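Local coordinates for protein Bpsl1147 (Burkholderia pseudomallei, PDB 5A4O) that probably binds DNA, single-stranded DNA in particular, as a bacterial homolog of the eukaryotic transcription coactivator PC4, at residues Tyr4-Thr9 with Ser24-Arg29; Ala17-Arg22 with Val36-Val41; Arg31-Val36 with Gly53-Pro58. One frame throughout, in Å; residues are numbered along the deposited sequence.

Interaction 1 of 3, residues Tyr4-Thr9 with Ser24-Arg29; sequences YDSGKT and SHRWYR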
ATOM      1  N   TYR A   4      -1.680  14.455   8.004  1.00 34.45           N
ATOM      2  CA  TYR A   4      -3.142  14.378   8.133  1.00 37.23           C
ATOM      3  C   TYR A   4      -3.883  15.584   7.569  1.00 36.27           C
ATOM      4  O   TYR A   4      -5.121  15.612   7.578  1.00 34.78           O
ATOM      5  CB  TYR A   4      -3.524  14.121   9.594  1.00 37.07           C
ATOM      6  CG  TYR A   4      -3.018  12.769  10.023  1.00 38.46           C
ATOM      7  CD1 TYR A   4      -3.750  11.612   9.738  1.00 40.61           C
ATOM      8  CD2 TYR A   4      -1.783  12.632  10.653  1.00 38.75           C
ATOM      9  CE1 TYR A   4      -3.283  10.361  10.097  1.00 39.92           C
ATOM     10  CE2 TYR A   4      -1.305  11.381  11.010  1.00 38.93           C
ATOM     11  CZ  TYR A   4      -2.057  10.258  10.732  1.00 40.62           C
ATOM     12  OH  TYR A   4      -1.586   9.029  11.101  1.00 40.75           O
ATOM     13  N   ASP A   5      -3.136  16.560   7.054  1.00 36.74           N
ATOM     14  CA  ASP A   5      -3.740  17.708   6.371  1.00 38.88           C
ATOM     15  C   ASP A   5      -4.392  17.307   5.025  1.00 41.63           C
ATOM     16  O   ASP A   5      -5.465  17.806   4.677  1.00 44.00           O
ATOM     17  CB  ASP A   5      -2.693  18.809   6.157  1.00 42.40           C
ATOM     18  CG  ASP A   5      -2.118  19.359   7.474  1.00 44.15           C
ATOM     19  OD1 ASP A   5      -2.712  19.106   8.543  1.00 45.76           O
ATOM     20  OD2 ASP A   5      -1.074  20.056   7.447  1.00 45.62           O
ATOM     21  N   SER A   6      -3.777  16.368   4.309  1.00 37.72           N
ATOM     22  CA  SER A   6      -4.061  16.153   2.882  1.00 39.28           C
ATOM     23  C   SER A   6      -5.263  15.201   2.640  1.00 36.63           C
ATOM     24  O   SER A   6      -5.204  14.022   2.986  1.00 38.40           O
ATOM     25  CB  SER A   6      -2.785  15.619   2.200  1.00 41.80           C
ATOM     26  OG  SER A   6      -2.754  15.902   0.808  1.00 43.10           O
ATOM     27  N   GLY A   7      -6.341  15.717   2.042  1.00 31.18           N
ATOM     28  CA  GLY A   7      -7.569  14.937   1.809  1.00 27.61           C
ATOM     29  C   GLY A   7      -8.153  14.325   3.084  1.00 25.46           C
ATOM     30  O   GLY A   7      -7.849  14.753   4.206  1.00 26.77           O
ATOM     31  N   LYS A   8      -8.964  13.292   2.920  1.00 22.57           N
ATOM     32  CA  LYS A   8      -9.652  12.691   4.053  1.00 20.26           C
ATOM     33  C   LYS A   8      -8.920  11.471   4.618  1.00 18.41           C
ATOM     34  O   LYS A   8      -8.703  10.511   3.905  1.00 16.92           O
ATOM     35  CB  LYS A   8     -11.031  12.227   3.643  1.00 22.66           C
ATOM     36  CG  LYS A   8     -11.618  11.333   4.720  1.00 23.26           C
ATOM     37  CD  LYS A   8     -13.049  11.563   5.039  1.00 24.87           C
ATOM     38  CE  LYS A   8     -13.962  10.780   4.164  1.00 24.67           C
ATOM     39  NZ  LYS A   8     -15.227  10.501   4.917  1.00 25.39           N
ATOM     40  N   THR A   9      -8.599  11.462   5.910  1.00 17.34           N
ATOM     41  CA  THR A   9      -8.065  10.250   6.512  1.00 17.19           C
ATOM     42  C   THR A   9      -9.191   9.205   6.699  1.00 16.82           C
ATOM     43  O   THR A   9     -10.145   9.453   7.408  1.00 17.67           O
ATOM     44  CB  THR A   9      -7.407  10.570   7.865  1.00 17.10           C
ATOM     45  OG1 THR A   9      -6.361  11.500   7.630  1.00 18.93           O
ATOM     46  CG2 THR A   9      -6.809   9.310   8.480  1.00 19.12           C
ATOM     47  N   SER A  24      -5.843   7.258   2.893  1.00 10.73           N
ATOM     48  CA  SER A  24      -6.522   8.529   2.685  1.00 12.06           C
ATOM     49  C   SER A  24      -7.200   8.541   1.304  1.00 12.67           C
ATOM     50  O   SER A  24      -6.886   7.739   0.423  1.00 12.08           O
ATOM     51  CB  SER A  24      -5.550   9.684   2.884  1.00 13.01           C
ATOM     52  OG  SER A  24      -4.515   9.663   1.912  1.00 14.65           O
ATOM     53  N   HIS A  25      -8.176   9.415   1.158  1.00 13.87           N
ATOM     54  CA  HIS A  25      -8.899   9.577  -0.075  1.00 14.82           C
ATOM     55  C   HIS A  25      -8.866  11.049  -0.424  1.00 15.83           C
ATOM     56  O   HIS A  25      -9.064  11.892   0.435  1.00 15.15           O
ATOM     57  CB  HIS A  25     -10.347   9.091   0.064  1.00 15.84           C
ATOM     58  CG  HIS A  25     -11.108   9.184  -1.215  1.00 16.44           C
ATOM     59  ND1 HIS A  25     -11.775  10.328  -1.591  1.00 17.53           N
ATOM     60  CD2 HIS A  25     -11.242   8.318  -2.246  1.00 17.16           C
ATOM     61  CE1 HIS A  25     -12.313  10.149  -2.786  1.00 18.06           C
ATOM     62  NE2 HIS A  25     -12.013   8.933  -3.199  1.00 18.08           N
ATOM     63  N   ARG A  26      -8.576  11.382  -1.680  1.00 16.84           N
ATOM     64  CA  ARG A  26      -8.658  12.770  -2.076  1.00 20.04           C
ATOM     65  C   ARG A  26      -9.120  12.934  -3.517  1.00 18.36           C
ATOM     66  O   ARG A  26      -9.135  11.959  -4.290  1.00 15.68           O
ATOM     67  CB  ARG A  26      -7.348  13.494  -1.866  1.00 23.03           C
ATOM     68  CG  ARG A  26      -6.221  12.963  -2.680  1.00 26.10           C
ATOM     69  CD  ARG A  26      -4.913  13.667  -2.336  1.00 29.48           C
ATOM     70  NE  ARG A  26      -4.116  13.785  -3.547  1.00 34.59           N
ATOM     71  CZ  ARG A  26      -3.453  12.785  -4.127  1.00 37.73           C
ATOM     72  NH1 ARG A  26      -3.446  11.568  -3.597  1.00 38.25           N
ATOM     73  NH2 ARG A  26      -2.767  13.018  -5.239  1.00 41.55           N
ATOM     74  N   TRP A  27      -9.564  14.149  -3.818  1.00 17.82           N
ATOM     75  CA  TRP A  27     -10.006  14.498  -5.169  1.00 17.70           C
ATOM     76  C   TRP A  27      -9.109  15.594  -5.720  1.00 16.67           C
ATOM     77  O   TRP A  27      -8.638  16.482  -4.980  1.00 18.92           O
ATOM     78  CB  TRP A  27     -11.414  15.020  -5.112  1.00 18.62           C
ATOM     79  CG  TRP A  27     -12.467  14.067  -4.669  1.00 18.34           C
ATOM     80  CD1 TRP A  27     -12.809  13.744  -3.400  1.00 17.84           C
ATOM     81  CD2 TRP A  27     -13.369  13.391  -5.519  1.00 18.71           C
ATOM     82  NE1 TRP A  27     -13.874  12.874  -3.407  1.00 18.59           N
ATOM     83  CE2 TRP A  27     -14.223  12.638  -4.706  1.00 17.97           C
ATOM     84  CE3 TRP A  27     -13.510  13.317  -6.905  1.00 19.23           C
ATOM     85  CZ2 TRP A  27     -15.234  11.846  -5.224  1.00 19.65           C
ATOM     86  CZ3 TRP A  27     -14.518  12.553  -7.423  1.00 20.30           C
ATOM     87  CH2 TRP A  27     -15.371  11.819  -6.583  1.00 19.71           C
ATOM     88  N   TYR A  28      -8.840  15.562  -7.012  1.00 15.93           N
ATOM     89  CA  TYR A  28      -8.189  16.711  -7.654  1.00 15.73           C
ATOM     90  C   TYR A  28      -8.666  16.750  -9.102  1.00 16.34           C
ATOM     91  O   TYR A  28      -8.632  15.727  -9.800  1.00 15.35           O
ATOM     92  CB  TYR A  28      -6.653  16.679  -7.584  1.00 16.09           C
ATOM     93  CG  TYR A  28      -6.150  18.074  -7.889  1.00 17.31           C
ATOM     94  CD1 TYR A  28      -6.096  19.052  -6.897  1.00 17.80           C
ATOM     95  CD2 TYR A  28      -5.865  18.450  -9.191  1.00 17.26           C
ATOM     96  CE1 TYR A  28      -5.714  20.353  -7.193  1.00 17.97           C
ATOM     97  CE2 TYR A  28      -5.468  19.729  -9.493  1.00 18.24           C
ATOM     98  CZ  TYR A  28      -5.407  20.685  -8.499  1.00 18.01           C
ATOM     99  OH  TYR A  28      -5.039  21.970  -8.882  1.00 18.08           O
ATOM    100  N   ARG A  29      -9.138  17.934  -9.495  1.00 17.53           N
ATOM    101  CA  ARG A  29      -9.716  18.215 -10.824  1.00 19.06           C
ATOM    102  C   ARG A  29     -10.774  17.161 -11.165  1.00 19.04           C
ATOM    103  O   ARG A  29     -10.862  16.662 -12.304  1.00 18.45           O
ATOM    104  CB  ARG A  29      -8.618  18.322 -11.884  1.00 20.90           C
ATOM    105  CG  ARG A  29      -8.792  19.490 -12.857  1.00 22.47           C
ATOM    106  CD  ARG A  29     -10.100  19.414 -13.648  1.00 24.79           C
ATOM    107  NE  ARG A  29     -10.446  20.719 -14.211  1.00 25.61           N
ATOM    108  CZ  ARG A  29      -9.888  21.274 -15.290  1.00 25.32           C
ATOM    109  NH1 ARG A  29      -8.951  20.634 -15.996  1.00 23.94           N
ATOM    110  NH2 ARG A  29     -10.285  22.482 -15.676  1.00 22.56           N
TER
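Next to the backbone pair of Lys8 and His25, the His25 imidazole has Trp27 NE1 at its edge, in the ring plane. The Trp27 indole in turn has His25 over one face. His25 NE2 stands 4.2 Å above that plane, offset toward the rim. NE2 is hydrogen-bonded to Arg32 NE, on strand 31-41.

Backbone atoms join the two segments. Lys8 N donates to His25 O at 2.9 Å. His25 N returns a bond of 3.0 Å to Lys8 O. Lys8 O also takes a CA-H...O contact from Ser24 CA at 3.2 Å. Gly7 CA lies 4.0 Å from Arg26 CB and 3.7 Å from His25 O, which leaves little room on that side. Its positive phi of 56° also favours glycine. The Lys8 chain leaves with CG anti to the backbone N (chi1 167°) and bends twice, and its NZ forms a salt bridge with Glu74 of the second subunit.

The pairing lies at the start of strand 8-16, an outer strand of the chain's antiparallel sheet, where Ser6 O and Thr9 OG1 are both hydrogen-bonded to the Arg22 side chain and strand 19-28 sits between it and strand 31-41.

Interaction 2 of 3, residues Ala17-Arg22 with Val36-Val41; sequences ATQRIR and VRLVVV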
ATOM      1  N   ALA A  17       5.043   3.364  17.916  1.00 18.52           N
ATOM      2  CA  ALA A  17       4.927   4.747  18.338  1.00 19.30           C
ATOM      3  C   ALA A  17       5.348   5.731  17.262  1.00 18.95           C
ATOM      4  O   ALA A  17       4.907   6.887  17.286  1.00 20.04           O
ATOM      5  CB  ALA A  17       5.750   5.007  19.581  1.00 20.13           C
ATOM      6  N   THR A  18       6.180   5.287  16.329  1.00 17.62           N
ATOM      7  CA  THR A  18       6.806   6.229  15.377  1.00 19.41           C
ATOM      8  C   THR A  18       6.360   6.154  13.913  1.00 18.54           C
ATOM      9  O   THR A  18       6.810   6.963  13.106  1.00 18.18           O
ATOM     10  CB  THR A  18       8.332   6.100  15.396  1.00 20.34           C
ATOM     11  OG1 THR A  18       8.770   4.826  14.890  1.00 21.64           O
ATOM     12  CG2 THR A  18       8.844   6.303  16.812  1.00 20.97           C
ATOM     13  N   GLN A  19       5.499   5.200  13.573  1.00 16.71           N
ATOM     14  CA  GLN A  19       5.145   4.935  12.180  1.00 16.45           C
ATOM     15  C   GLN A  19       3.709   4.456  12.127  1.00 15.50           C
ATOM     16  O   GLN A  19       3.249   3.728  13.022  1.00 15.11           O
ATOM     17  CB  GLN A  19       6.024   3.832  11.593  1.00 18.35           C
ATOM     18  CG  GLN A  19       7.516   4.093  11.657  1.00 21.62           C
ATOM     19  CD  GLN A  19       8.295   3.275  10.656  1.00 25.11           C
ATOM     20  OE1 GLN A  19       7.975   2.123  10.359  1.00 28.32           O
ATOM     21  NE2 GLN A  19       9.345   3.882  10.115  1.00 31.07           N
ATOM     22  N   ARG A  20       3.000   4.874  11.092  1.00 15.24           N
ATOM     23  CA  ARG A  20       1.640   4.415  10.856  1.00 14.30           C
ATOM     24  C   ARG A  20       1.478   4.245   9.394  1.00 13.29           C
ATOM     25  O   ARG A  20       2.249   4.797   8.616  1.00 12.11           O
ATOM     26  CB  ARG A  20       0.633   5.444  11.345  1.00 14.75           C
ATOM     27  CG  ARG A  20       0.654   5.654  12.824  1.00 15.21           C
ATOM     28  CD  ARG A  20      -0.365   6.715  13.212  1.00 16.54           C
ATOM     29  NE  ARG A  20      -0.256   7.046  14.611  1.00 18.80           N
ATOM     30  CZ  ARG A  20      -0.971   7.981  15.229  1.00 20.69           C
ATOM     31  NH1 ARG A  20      -1.874   8.697  14.580  1.00 20.14           N
ATOM     32  NH2 ARG A  20      -0.760   8.205  16.512  1.00 21.68           N
ATOM     33  N   ILE A  21       0.501   3.444   9.019  1.00 13.16           N
ATOM     34  CA  ILE A  21       0.084   3.354   7.635  1.00 13.85           C
ATOM     35  C   ILE A  21      -1.229   4.138   7.517  1.00 12.98           C
ATOM     36  O   ILE A  21      -2.248   3.746   8.108  1.00 13.17           O
ATOM     37  CB  ILE A  21      -0.124   1.917   7.166  1.00 14.64           C
ATOM     38  CG1 ILE A  21       1.157   1.085   7.308  1.00 17.04           C
ATOM     39  CG2 ILE A  21      -0.690   1.905   5.740  1.00 15.31           C
ATOM     40  CD1 ILE A  21       2.313   1.517   6.436  1.00 19.06           C
ATOM     41  N   ARG A  22      -1.200   5.248   6.765  1.00 12.13           N
ATOM     42  CA  ARG A  22      -2.374   6.110   6.585  1.00 12.10           C
ATOM     43  C   ARG A  22      -3.065   5.823   5.255  1.00 11.41           C
ATOM     44  O   ARG A  22      -2.429   5.792   4.206  1.00 10.92           O
ATOM     45  CB  ARG A  22      -1.963   7.583   6.653  1.00 14.29           C
ATOM     46  CG  ARG A  22      -3.146   8.569   6.475  1.00 16.00           C
ATOM     47  CD  ARG A  22      -2.763  10.060   6.558  1.00 19.05           C
ATOM     48  NE  ARG A  22      -3.948  10.971   6.323  1.00 23.35           N
ATOM     49  CZ  ARG A  22      -4.177  11.765   5.248  1.00 22.96           C
ATOM     50  NH1 ARG A  22      -3.318  11.863   4.240  1.00 25.01           N
ATOM     51  NH2 ARG A  22      -5.277  12.515   5.199  1.00 24.38           N
ATOM     52  N   VAL A  36      -2.201   4.959   0.104  1.00 13.19           N
ATOM     53  CA  VAL A  36      -1.859   4.051   1.201  1.00 12.73           C
ATOM     54  C   VAL A  36      -0.391   4.287   1.451  1.00 11.68           C
ATOM     55  O   VAL A  36       0.411   4.042   0.569  1.00 10.33           O
ATOM     56  CB  VAL A  36      -2.085   2.582   0.816  1.00 13.42           C
ATOM     57  CG1 VAL A  36      -1.677   1.661   1.938  1.00 13.48           C
ATOM     58  CG2 VAL A  36      -3.537   2.364   0.411  1.00 14.28           C
ATOM     59  N   ARG A  37      -0.033   4.805   2.623  1.00 11.21           N
ATOM     60  CA  ARG A  37       1.311   5.435   2.766  1.00 11.76           C
ATOM     61  C   ARG A  37       1.828   5.357   4.156  1.00 11.59           C
ATOM     62  O   ARG A  37       1.107   5.656   5.099  1.00 11.93           O
ATOM     63  CB  ARG A  37       1.236   6.921   2.365  1.00 12.61           C
ATOM     64  CG  ARG A  37       2.589   7.629   2.142  1.00 12.71           C
ATOM     65  CD  ARG A  37       2.426   8.940   1.371  1.00 12.32           C
ATOM     66  NE  ARG A  37       1.873   8.697   0.044  1.00 12.93           N
ATOM     67  CZ  ARG A  37       2.549   8.252  -1.011  1.00 13.10           C
ATOM     68  NH1 ARG A  37       3.857   8.055  -0.984  1.00 13.72           N
ATOM     69  NH2 ARG A  37       1.896   8.045  -2.150  1.00 14.12           N
ATOM     70  N   LEU A  38       3.101   4.985   4.260  1.00 12.41           N
ATOM     71  CA  LEU A  38       3.856   5.071   5.486  1.00 12.54           C
ATOM     72  C   LEU A  38       4.059   6.555   5.883  1.00 12.57           C
ATOM     73  O   LEU A  38       4.604   7.370   5.109  1.00 12.46           O
ATOM     74  CB  LEU A  38       5.193   4.346   5.332  1.00 13.51           C
ATOM     75  CG  LEU A  38       6.110   4.420   6.559  1.00 14.40           C
ATOM     76  CD1 LEU A  38       5.478   3.621   7.655  1.00 14.78           C
ATOM     77  CD2 LEU A  38       7.529   3.935   6.253  1.00 16.43           C
ATOM     78  N   VAL A  39       3.606   6.885   7.084  1.00 12.33           N
ATOM     79  CA  VAL A  39       3.794   8.198   7.677  1.00 13.69           C
ATOM     80  C   VAL A  39       4.614   8.023   8.955  1.00 14.72           C
ATOM     81  O   VAL A  39       4.492   7.003   9.616  1.00 14.91           O
ATOM     82  CB  VAL A  39       2.458   8.915   7.935  1.00 13.62           C
ATOM     83  CG1 VAL A  39       1.650   9.001   6.643  1.00 13.70           C
ATOM     84  CG2 VAL A  39       1.645   8.223   9.035  1.00 14.09           C
ATOM     85  N   VAL A  40       5.497   8.964   9.233  1.00 16.40           N
ATOM     86  CA  VAL A  40       6.447   8.846  10.339  1.00 19.95           C
ATOM     87  C   VAL A  40       6.537  10.116  11.183  1.00 23.09           C
ATOM     88  O   VAL A  40       6.355  11.188  10.696  1.00 21.81           O
ATOM     89  CB  VAL A  40       7.888   8.490   9.881  1.00 19.08           C
ATOM     90  CG1 VAL A  40       7.941   7.239   9.045  1.00 18.99           C
ATOM     91  CG2 VAL A  40       8.487   9.638   9.156  1.00 19.91           C
ATOM     92  N   VAL A  41       6.822   9.942  12.463  1.00 26.79           N
ATOM     93  CA  VAL A  41       6.785  11.053  13.360  1.00 33.09           C
ATOM     94  C   VAL A  41       7.854  12.059  13.028  1.00 35.96           C
ATOM     95  O   VAL A  41       8.899  11.738  12.564  1.00 34.82           O
ATOM     96  CB  VAL A  41       7.051  10.688  14.817  1.00 34.60           C
ATOM     97  CG1 VAL A  41       5.817  10.442  15.638  1.00 35.94           C
ATOM     98  CG2 VAL A  41       8.126   9.668  14.966  1.00 36.58           C
TER
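This is the part of the hairpin of strands 19-28 and 31-41 where Gln19 to Arg22 pair with Val40 to Arg37. The short strand segments run antiparallel at 157°. Arg20 and Val39 form a hydrogen-bonded pair. Val39 N donates to Arg20 O at 2.9 Å. Arg22 and Arg37 form a second such pair, with Arg22 N 2.9 Å from Arg37 O. Just before strand 19-28 begins, Thr18 O accepts a bond from Val41 N.

One face carries Gln19, Ile21, Leu38 and Val40. Gln19 and Val40 lie side by side, and Gln19 NE2 is 3.8 Å from Val40 CG1. Ile21 uses both branches. Its CD1 meets Leu38 CD1 at 4.0 Å, while CG2, anti to the backbone N, meets Val36 CG1 at 3.9 Å. Ile54 of the second subunit packs on Ile21 and Val36.

The other face carries Arg20, Arg22, Arg37 and Val39. The two methyls of Val39 divide the work: CG2 is 3.8 Å from Arg20 CB, and CG1 is 3.9 Å from Arg22 CB. The arginine ends go elsewhere. Arg20 forms a salt bridge with Asp12, Arg37 one with Asp35, and the Arg22 end reaches the segment 4-9. The twisted four-stranded antiparallel sheet followed by a helix is that of the PC4 fold.

Interaction 3 of 3, residues Arg31-Val36 with Gly53-Pro58; sequences RRYVDV and GISIRP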
ATOM      1  N   ARG A  31     -11.052  14.012 -10.122  1.00 21.26           N
ATOM      2  CA  ARG A  31     -10.604  12.615 -10.168  1.00 21.51           C
ATOM      3  C   ARG A  31     -10.222  12.155  -8.777  1.00 19.13           C
ATOM      4  O   ARG A  31      -9.699  12.925  -8.006  1.00 16.68           O
ATOM      5  CB  ARG A  31      -9.463  12.448 -11.153  1.00 25.16           C
ATOM      6  CG  ARG A  31      -9.976  12.630 -12.581  1.00 31.34           C
ATOM      7  CD  ARG A  31      -8.907  12.518 -13.653  1.00 36.04           C
ATOM      8  NE  ARG A  31      -7.901  13.594 -13.608  1.00 42.71           N
ATOM      9  CZ  ARG A  31      -8.062  14.862 -14.021  1.00 37.49           C
ATOM     10  NH1 ARG A  31      -9.223  15.322 -14.495  1.00 38.52           N
ATOM     11  NH2 ARG A  31      -7.043  15.685 -13.920  1.00 35.06           N
ATOM     12  N   ARG A  32     -10.548  10.898  -8.460  1.00 17.99           N
ATOM     13  CA  ARG A  32     -10.357  10.344  -7.106  1.00 18.14           C
ATOM     14  C   ARG A  32      -9.026   9.607  -7.007  1.00 17.77           C
ATOM     15  O   ARG A  32      -8.593   8.950  -7.970  1.00 15.24           O
ATOM     16  CB  ARG A  32     -11.437   9.302  -6.781  1.00 18.47           C
ATOM     17  CG  ARG A  32     -12.838   9.806  -6.627  1.00 19.25           C
ATOM     18  CD  ARG A  32     -13.850   8.673  -6.503  1.00 19.44           C
ATOM     19  NE  ARG A  32     -13.601   7.820  -5.330  1.00 20.24           N
ATOM     20  CZ  ARG A  32     -14.044   6.577  -5.191  1.00 21.05           C
ATOM     21  NH1 ARG A  32     -14.781   6.012  -6.152  1.00 22.21           N
ATOM     22  NH2 ARG A  32     -13.749   5.885  -4.083  1.00 22.41           N
ATOM     23  N   TYR A  33      -8.396   9.705  -5.838  1.00 17.55           N
ATOM     24  CA  TYR A  33      -7.089   9.116  -5.582  1.00 20.35           C
ATOM     25  C   TYR A  33      -7.207   8.415  -4.215  1.00 18.64           C
ATOM     26  O   TYR A  33      -7.579   9.058  -3.268  1.00 18.27           O
ATOM     27  CB  TYR A  33      -6.005  10.219  -5.482  1.00 21.63           C
ATOM     28  CG  TYR A  33      -5.735  11.050  -6.721  1.00 24.30           C
ATOM     29  CD1 TYR A  33      -6.674  11.962  -7.213  1.00 25.09           C
ATOM     30  CD2 TYR A  33      -4.487  10.992  -7.359  1.00 27.40           C
ATOM     31  CE1 TYR A  33      -6.413  12.731  -8.352  1.00 27.83           C
ATOM     32  CE2 TYR A  33      -4.199  11.774  -8.483  1.00 28.47           C
ATOM     33  CZ  TYR A  33      -5.167  12.630  -8.990  1.00 31.26           C
ATOM     34  OH  TYR A  33      -4.904  13.394 -10.132  1.00 33.37           O
ATOM     35  N   VAL A  34      -6.910   7.115  -4.124  1.00 19.24           N
ATOM     36  CA  VAL A  34      -6.777   6.448  -2.837  1.00 17.83           C
ATOM     37  C   VAL A  34      -5.285   6.285  -2.568  1.00 17.26           C
ATOM     38  O   VAL A  34      -4.537   5.796  -3.411  1.00 15.53           O
ATOM     39  CB  VAL A  34      -7.476   5.075  -2.797  1.00 20.07           C
ATOM     40  CG1 VAL A  34      -7.223   4.365  -1.465  1.00 19.52           C
ATOM     41  CG2 VAL A  34      -8.971   5.250  -3.017  1.00 21.35           C
ATOM     42  N   ASP A  35      -4.854   6.711  -1.392  1.00 15.03           N
ATOM     43  CA  ASP A  35      -3.454   6.691  -1.051  1.00 16.16           C
ATOM     44  C   ASP A  35      -3.250   5.779   0.150  1.00 14.52           C
ATOM     45  O   ASP A  35      -4.033   5.816   1.113  1.00 12.85           O
ATOM     46  CB  ASP A  35      -3.052   8.123  -0.731  1.00 17.61           C
ATOM     47  CG  ASP A  35      -1.579   8.336  -0.733  1.00 20.21           C
ATOM     48  OD1 ASP A  35      -1.005   8.462  -1.822  1.00 20.25           O
ATOM     49  OD2 ASP A  35      -0.996   8.435   0.370  1.00 21.33           O
ATOM     50  N   VAL A  36      -2.201   4.959   0.104  1.00 13.19           N
ATOM     51  CA  VAL A  36      -1.859   4.051   1.201  1.00 12.73           C
ATOM     52  C   VAL A  36      -0.391   4.287   1.451  1.00 11.68           C
ATOM     53  O   VAL A  36       0.411   4.042   0.569  1.00 10.33           O
ATOM     54  CB  VAL A  36      -2.085   2.582   0.816  1.00 13.42           C
ATOM     55  CG1 VAL A  36      -1.677   1.661   1.938  1.00 13.48           C
ATOM     56  CG2 VAL A  36      -3.537   2.364   0.411  1.00 14.28           C
ATOM     57  N   GLY A  53       4.738   4.392  -0.304  1.00 13.85           N
ATOM     58  CA  GLY A  53       3.281   4.332  -0.423  1.00 14.26           C
ATOM     59  C   GLY A  53       2.863   4.062  -1.838  1.00 14.60           C
ATOM     60  O   GLY A  53       3.706   4.031  -2.767  1.00 14.35           O
ATOM     61  N   ILE A  54       1.573   3.840  -2.004  1.00 14.08           N
ATOM     62  CA  ILE A  54       1.027   3.704  -3.337  1.00 15.05           C
ATOM     63  C   ILE A  54      -0.185   4.664  -3.519  1.00 15.14           C
ATOM     64  O   ILE A  54      -0.883   5.054  -2.547  1.00 14.29           O
ATOM     65  CB  ILE A  54       0.659   2.232  -3.653  1.00 15.20           C
ATOM     66  CG1 ILE A  54      -0.439   1.758  -2.725  1.00 15.30           C
ATOM     67  CG2 ILE A  54       1.867   1.310  -3.557  1.00 15.85           C
ATOM     68  CD1 ILE A  54      -1.156   0.519  -3.183  1.00 17.07           C
ATOM     69  N   SER A  55      -0.446   4.999  -4.780  1.00 16.33           N
ATOM     70  CA  SER A  55      -1.540   5.881  -5.164  1.00 17.84           C
ATOM     71  C   SER A  55      -2.276   5.185  -6.271  1.00 19.58           C
ATOM     72  O   SER A  55      -1.664   4.873  -7.307  1.00 20.73           O
ATOM     73  CB  SER A  55      -0.987   7.200  -5.677  1.00 19.36           C
ATOM     74  OG  SER A  55      -2.036   8.042  -6.065  1.00 20.72           O
ATOM     75  N   ILE A  56      -3.568   4.940  -6.061  1.00 18.20           N
ATOM     76  CA  ILE A  56      -4.347   4.229  -7.040  1.00 18.76           C
ATOM     77  C   ILE A  56      -5.706   4.834  -7.312  1.00 17.78           C
ATOM     78  O   ILE A  56      -6.308   5.476  -6.466  1.00 18.63           O
ATOM     79  CB  ILE A  56      -4.573   2.785  -6.611  1.00 18.37           C
ATOM     80  CG1 ILE A  56      -5.264   2.725  -5.253  1.00 18.44           C
ATOM     81  CG2 ILE A  56      -3.241   2.049  -6.559  1.00 18.04           C
ATOM     82  CD1 ILE A  56      -5.913   1.413  -5.030  1.00 19.80           C
ATOM     83  N   ARG A  57      -6.181   4.566  -8.512  1.00 16.12           N
ATOM     84  CA  ARG A  57      -7.509   4.877  -8.894  1.00 15.50           C
ATOM     85  C   ARG A  57      -8.513   3.894  -8.230  1.00 16.05           C
ATOM     86  O   ARG A  57      -8.207   2.749  -7.909  1.00 14.55           O
ATOM     87  CB  ARG A  57      -7.601   4.849 -10.422  1.00 16.38           C
ATOM     88  CG  ARG A  57      -7.396   3.486 -11.061  1.00 17.08           C
ATOM     89  CD  ARG A  57      -7.426   3.641 -12.581  1.00 17.83           C
ATOM     90  NE  ARG A  57      -7.249   2.400 -13.336  1.00 17.98           N
ATOM     91  CZ  ARG A  57      -6.080   1.915 -13.767  1.00 19.05           C
ATOM     92  NH1 ARG A  57      -4.924   2.520 -13.484  1.00 17.49           N
ATOM     93  NH2 ARG A  57      -6.077   0.795 -14.488  1.00 21.37           N
ATOM     94  N   PRO A  58      -9.735   4.365  -7.992  1.00 16.49           N
ATOM     95  CA  PRO A  58     -10.665   3.533  -7.185  1.00 17.61           C
ATOM     96  C   PRO A  58     -11.086   2.247  -7.903  1.00 17.04           C
ATOM     97  O   PRO A  58     -11.430   1.293  -7.242  1.00 16.27           O
ATOM     98  CB  PRO A  58     -11.865   4.474  -6.949  1.00 18.49           C
ATOM     99  CG  PRO A  58     -11.745   5.510  -8.019  1.00 18.66           C
ATOM    100  CD  PRO A  58     -10.270   5.718  -8.238  1.00 17.58           C
TER
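Pro58 lies over one face of the Arg32 guanidinium, its CB offset toward the rim. Pro58 CB comes within 3.4 Å of Arg32 NH1. The Arg32 chain bends at chi3 (61°), which turns one guanidinium face to Pro58 CB. Alongside, Ile56 CG1 is 4.1 Å from Val34 CB, and Ile54 CG1 is 4.0 Å from Val36 CB. In both isoleucines CG1 sits between the backbone N and the carbonyl carbon, and this torsion turns it to the paired valine.

Four backbone bonds join Val34 with Ile56 and Val36 with Ile54. Val34 N to Ile56 O and Ile56 N to Val34 O are both 2.9 Å. Val36 and Ile54 make the second hydrogen-bonded pair, with Ile54 N 2.8 Å from Val36 O. Asp35 and Ser55 form the non-hydrogen-bonded pair between them. This is the last hairpin of the PC4-like sheet, which leads into helix 61-73.

Tyr33 has Ser55 OG at its ring edge, 4.0 Å from CD2, and makes a cation-pi contact with Arg26. Leu61 of the helix packs on Val34 and Ile56. Lys15 of the second subunit bonds to Ser55 O through NZ and to Arg57 NH1 through its backbone O.

In the fold
The three contacts are successive strand pairings of one antiparallel sheet, whose strands 8-16, 19-28, 31-41 and 47-56 follow chain order. Interactions 1 and 2 share strand 19-28. Interactions 2 and 3 share strand 31-41 and Val36, but their centres lie on opposite sides of the chain's centre. The centres of interactions 1 and 3 are about 10 Å apart, and each is about 16 Å from that of interaction 2. Along the chain, interaction 1 closes before interaction 3 opens, while interaction 2 alternates with both. All three touch the second subunit. The sheet is thus tied together strand by strand and also contributes to the dimer, as in the PC4 family.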